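Local coordinates for S locus protein 11 (PDB 6KYW) that probably serves as the secreted, cysteine-rich pollen ligand of self-incompatibility in Brassica, a small defensin-like protein recognised by its receptor on the stigma, at residues R4-L9 against T14-K19. Residues are numbered along the deposited sequence; the frame is centred on the assembly and turned at random.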
ATOM      1  N   ARG C   4     -18.380  10.163 -11.077  1.00 50.04           N
ATOM      2  CA  ARG C   4     -17.289  10.102 -12.031  1.00 48.31           C
ATOM      3  C   ARG C   4     -15.961  10.287 -11.321  1.00 50.16           C
ATOM      4  O   ARG C   4     -15.836  11.103 -10.403  1.00 50.67           O
ATOM      5  CB  ARG C   4     -17.462  11.175 -13.099  1.00 56.42           C
ATOM      6  CG  ARG C   4     -18.741  11.036 -13.889  1.00 60.93           C
ATOM      7  CD  ARG C   4     -18.638  11.748 -15.215  1.00 66.55           C
ATOM      8  NE  ARG C   4     -19.940  11.821 -15.867  1.00 80.17           N
ATOM      9  CZ  ARG C   4     -20.402  12.902 -16.487  1.00 82.08           C
ATOM     10  NH1 ARG C   4     -19.666  14.012 -16.536  1.00 68.74           N
ATOM     11  NH2 ARG C   4     -21.599  12.877 -17.056  1.00 75.41           N
ATOM     12  N   GLY C   5     -14.977   9.512 -11.752  1.00 48.61           N
ATOM     13  CA  GLY C   5     -13.631   9.623 -11.235  1.00 47.09           C
ATOM     14  C   GLY C   5     -12.785   8.469 -11.726  1.00 46.90           C
ATOM     15  O   GLY C   5     -13.275   7.542 -12.377  1.00 44.62           O
ATOM     16  N   PHE C   6     -11.501   8.539 -11.399  1.00 45.58           N
ATOM     17  CA  PHE C   6     -10.586   7.460 -11.744  1.00 43.84           C
ATOM     18  C   PHE C   6      -9.458   7.435 -10.726  1.00 40.93           C
ATOM     19  O   PHE C   6      -9.303   8.354  -9.918  1.00 40.68           O
ATOM     20  CB  PHE C   6     -10.033   7.635 -13.156  1.00 42.45           C
ATOM     21  CG  PHE C   6      -9.393   8.970 -13.383  1.00 48.71           C
ATOM     22  CD1 PHE C   6      -8.058   9.181 -13.061  1.00 48.20           C
ATOM     23  CD2 PHE C   6     -10.130  10.030 -13.889  1.00 49.46           C
ATOM     24  CE1 PHE C   6      -7.463  10.427 -13.266  1.00 59.29           C
ATOM     25  CE2 PHE C   6      -9.541  11.269 -14.100  1.00 60.78           C
ATOM     26  CZ  PHE C   6      -8.200  11.468 -13.794  1.00 55.28           C
ATOM     27  N   ARG C   7      -8.651   6.380 -10.802  1.00 36.82           N
ATOM     28  CA  ARG C   7      -7.499   6.196  -9.932  1.00 33.43           C
ATOM     29  C   ARG C   7      -6.280   5.858 -10.775  1.00 31.97           C
ATOM     30  O   ARG C   7      -6.397   5.237 -11.836  1.00 34.10           O
ATOM     31  CB  ARG C   7      -7.754   5.104  -8.902  1.00 33.47           C
ATOM     32  CG  ARG C   7      -6.642   4.944  -7.880  1.00 34.81           C
ATOM     33  CD  ARG C   7      -7.004   3.891  -6.887  1.00 32.88           C
ATOM     34  NE  ARG C   7      -8.193   4.289  -6.155  1.00 39.44           N
ATOM     35  CZ  ARG C   7      -8.230   5.273  -5.257  1.00 37.32           C
ATOM     36  NH1 ARG C   7      -7.137   5.950  -4.955  1.00 35.80           N
ATOM     37  NH2 ARG C   7      -9.364   5.573  -4.653  1.00 38.20           N
ATOM     38  N   LYS C   8      -5.109   6.274 -10.295  1.00 39.30           N
ATOM     39  CA  LYS C   8      -3.846   6.093 -11.005  1.00 42.24           C
ATOM     40  C   LYS C   8      -2.710   5.769 -10.039  1.00 40.29           C
ATOM     41  O   LYS C   8      -2.748   6.103  -8.846  1.00 36.26           O
ATOM     42  CB  LYS C   8      -3.456   7.349 -11.787  1.00 38.23           C
ATOM     43  CG  LYS C   8      -4.058   7.482 -13.138  1.00 42.65           C
ATOM     44  CD  LYS C   8      -3.501   8.740 -13.783  1.00 46.01           C
ATOM     45  CE  LYS C   8      -4.268   9.119 -15.039  1.00 52.07           C
ATOM     46  NZ  LYS C   8      -3.823  10.442 -15.555  1.00 59.97           N
ATOM     47  N   LEU C   9      -1.670   5.148 -10.587  1.00 39.23           N
ATOM     48  CA  LEU C   9      -0.415   4.994  -9.858  1.00 35.65           C
ATOM     49  C   LEU C   9       0.269   6.341  -9.662  1.00 41.56           C
ATOM     50  O   LEU C   9       0.283   7.186 -10.558  1.00 44.96           O
ATOM     51  CB  LEU C   9       0.538   4.084 -10.614  1.00 36.74           C
ATOM     52  CG  LEU C   9       0.785   2.696 -10.052  1.00 43.58           C
ATOM     53  CD1 LEU C   9      -0.512   1.946  -9.925  1.00 53.98           C
ATOM     54  CD2 LEU C   9       1.745   2.004 -11.019  1.00 31.74           C
ATOM     55  N   THR C  14       0.059  18.890 -10.245  1.00 70.42           N
ATOM     56  CA  THR C  14      -0.813  20.002 -10.617  1.00 64.02           C
ATOM     57  C   THR C  14      -1.469  19.757 -11.968  1.00 63.77           C
ATOM     58  O   THR C  14      -2.621  20.157 -12.173  1.00 69.13           O
ATOM     59  CB  THR C  14      -0.058  21.347 -10.626  1.00 64.61           C
ATOM     60  OG1 THR C  14       1.152  21.222 -11.376  1.00 69.98           O
ATOM     61  CG2 THR C  14       0.254  21.840  -9.181  1.00 60.47           C
ATOM     62  N   LEU C  15      -0.776  19.091 -12.898  1.00 61.60           N
ATOM     63  CA  LEU C  15      -1.418  18.778 -14.172  1.00 64.21           C
ATOM     64  C   LEU C  15      -2.538  17.771 -14.004  1.00 65.97           C
ATOM     65  O   LEU C  15      -3.531  17.824 -14.738  1.00 64.62           O
ATOM     66  CB  LEU C  15      -0.417  18.248 -15.196  1.00 67.41           C
ATOM     67  CG  LEU C  15       0.775  19.129 -15.544  1.00 80.82           C
ATOM     68  CD1 LEU C  15       1.653  18.444 -16.595  1.00 78.59           C
ATOM     69  CD2 LEU C  15       0.290  20.498 -16.018  1.00 71.66           C
ATOM     70  N   GLU C  16      -2.386  16.834 -13.071  1.00 64.64           N
ATOM     71  CA  GLU C  16      -3.469  15.909 -12.789  1.00 61.95           C
ATOM     72  C   GLU C  16      -4.638  16.625 -12.122  1.00 61.98           C
ATOM     73  O   GLU C  16      -5.796  16.273 -12.361  1.00 64.37           O
ATOM     74  CB  GLU C  16      -2.942  14.765 -11.926  1.00 62.13           C
ATOM     75  CG  GLU C  16      -3.833  13.543 -11.856  1.00 56.90           C
ATOM     76  CD  GLU C  16      -3.664  12.587 -13.030  1.00 63.14           C
ATOM     77  OE1 GLU C  16      -2.889  12.869 -13.976  1.00 60.80           O
ATOM     78  OE2 GLU C  16      -4.328  11.536 -12.996  1.00 56.10           O
ATOM     79  N   GLU C  17      -4.353  17.647 -11.311  1.00 62.58           N
ATOM     80  CA  GLU C  17      -5.418  18.443 -10.712  1.00 66.12           C
ATOM     81  C   GLU C  17      -6.239  19.160 -11.777  1.00 67.68           C
ATOM     82  O   GLU C  17      -7.457  19.318 -11.630  1.00 67.51           O
ATOM     83  CB  GLU C  17      -4.832  19.450  -9.726  1.00 67.58           C
ATOM     84  CG  GLU C  17      -5.849  20.427  -9.161  1.00 70.37           C
ATOM     85  CD  GLU C  17      -6.579  19.854  -7.962  1.00 78.43           C
ATOM     86  OE1 GLU C  17      -7.366  20.579  -7.312  1.00 71.01           O
ATOM     87  OE2 GLU C  17      -6.350  18.670  -7.660  1.00 73.17           O
ATOM     88  N   GLU C  18      -5.593  19.604 -12.856  1.00 68.37           N
ATOM     89  CA  GLU C  18      -6.346  20.173 -13.968  1.00 70.04           C
ATOM     90  C   GLU C  18      -7.138  19.094 -14.694  1.00 69.07           C
ATOM     91  O   GLU C  18      -8.270  19.323 -15.131  1.00 69.05           O
ATOM     92  CB  GLU C  18      -5.400  20.909 -14.919  1.00 70.75           C
ATOM     93  CG  GLU C  18      -4.947  22.272 -14.383  1.00 75.94           C
ATOM     94  CD  GLU C  18      -5.984  22.925 -13.441  1.00104.74           C
ATOM     95  OE1 GLU C  18      -5.877  22.741 -12.201  1.00 91.93           O
ATOM     96  OE2 GLU C  18      -6.897  23.633 -13.935  1.00 95.52           O
ATOM     97  N   LYS C  19      -6.572  17.900 -14.798  1.00 63.82           N
ATOM     98  CA  LYS C  19      -7.289  16.797 -15.416  1.00 64.35           C
ATOM     99  C   LYS C  19      -8.525  16.394 -14.603  1.00 66.56           C
ATOM    100  O   LYS C  19      -9.519  15.959 -15.187  1.00 66.62           O
ATOM    101  CB  LYS C  19      -6.323  15.620 -15.606  1.00 65.84           C
ATOM    102  CG  LYS C  19      -6.948  14.340 -16.138  1.00 76.26           C
ATOM    103  CD  LYS C  19      -6.633  14.111 -17.613  1.00 79.46           C
ATOM    104  CE  LYS C  19      -7.369  12.874 -18.158  1.00 77.65           C
ATOM    105  NZ  LYS C  19      -8.849  13.080 -18.307  1.00 78.71           N
TER
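Phe-6 and Lys-8 of strand 5-9 face Glu-16 and Lys-19 of helix 14-19, the two axes nearly antiparallel at 158° and 11.6 Å apart at closest approach, so side chains alone bridge the gap. Lys-8 runs out straight beyond CG to a salt bridge: its NZ lies 2.8 Å from Glu-16 OE2, meeting the syn lone pair, and makes a weak hydrogen bond of 3.0 Å to Glu-16 OE1. Glu-16 starts with CG anti to the backbone N (chi1 -164°), then bends at chi2, which turns the carboxylate toward the strand. The edge of Phe-6 packs against the same OE2, which lies in the ring plane 3.3 Å from CE1, the carboxylate plane standing 83° to the ring. The aliphatic part of Lys-19 makes oblique van der Waals contact with that ring, CG to CZ 3.9 Å. His-39 NE2, on the neighbouring strand 38-43, also hydrogen-bonds OE2. An alanine at Lys-8 removes the ammonium group, and Glu-16 would probably keep His-39 as chief polar partner and turn more freely. A helix on an antiparallel sheet, tied by the Cys-20–Cys-41 disulfide, is as in defensin-like folds; here a buried carboxylate gripped by Lys-8 and His-39 adds a polar link, its negative charge probably stabilised by the lysine.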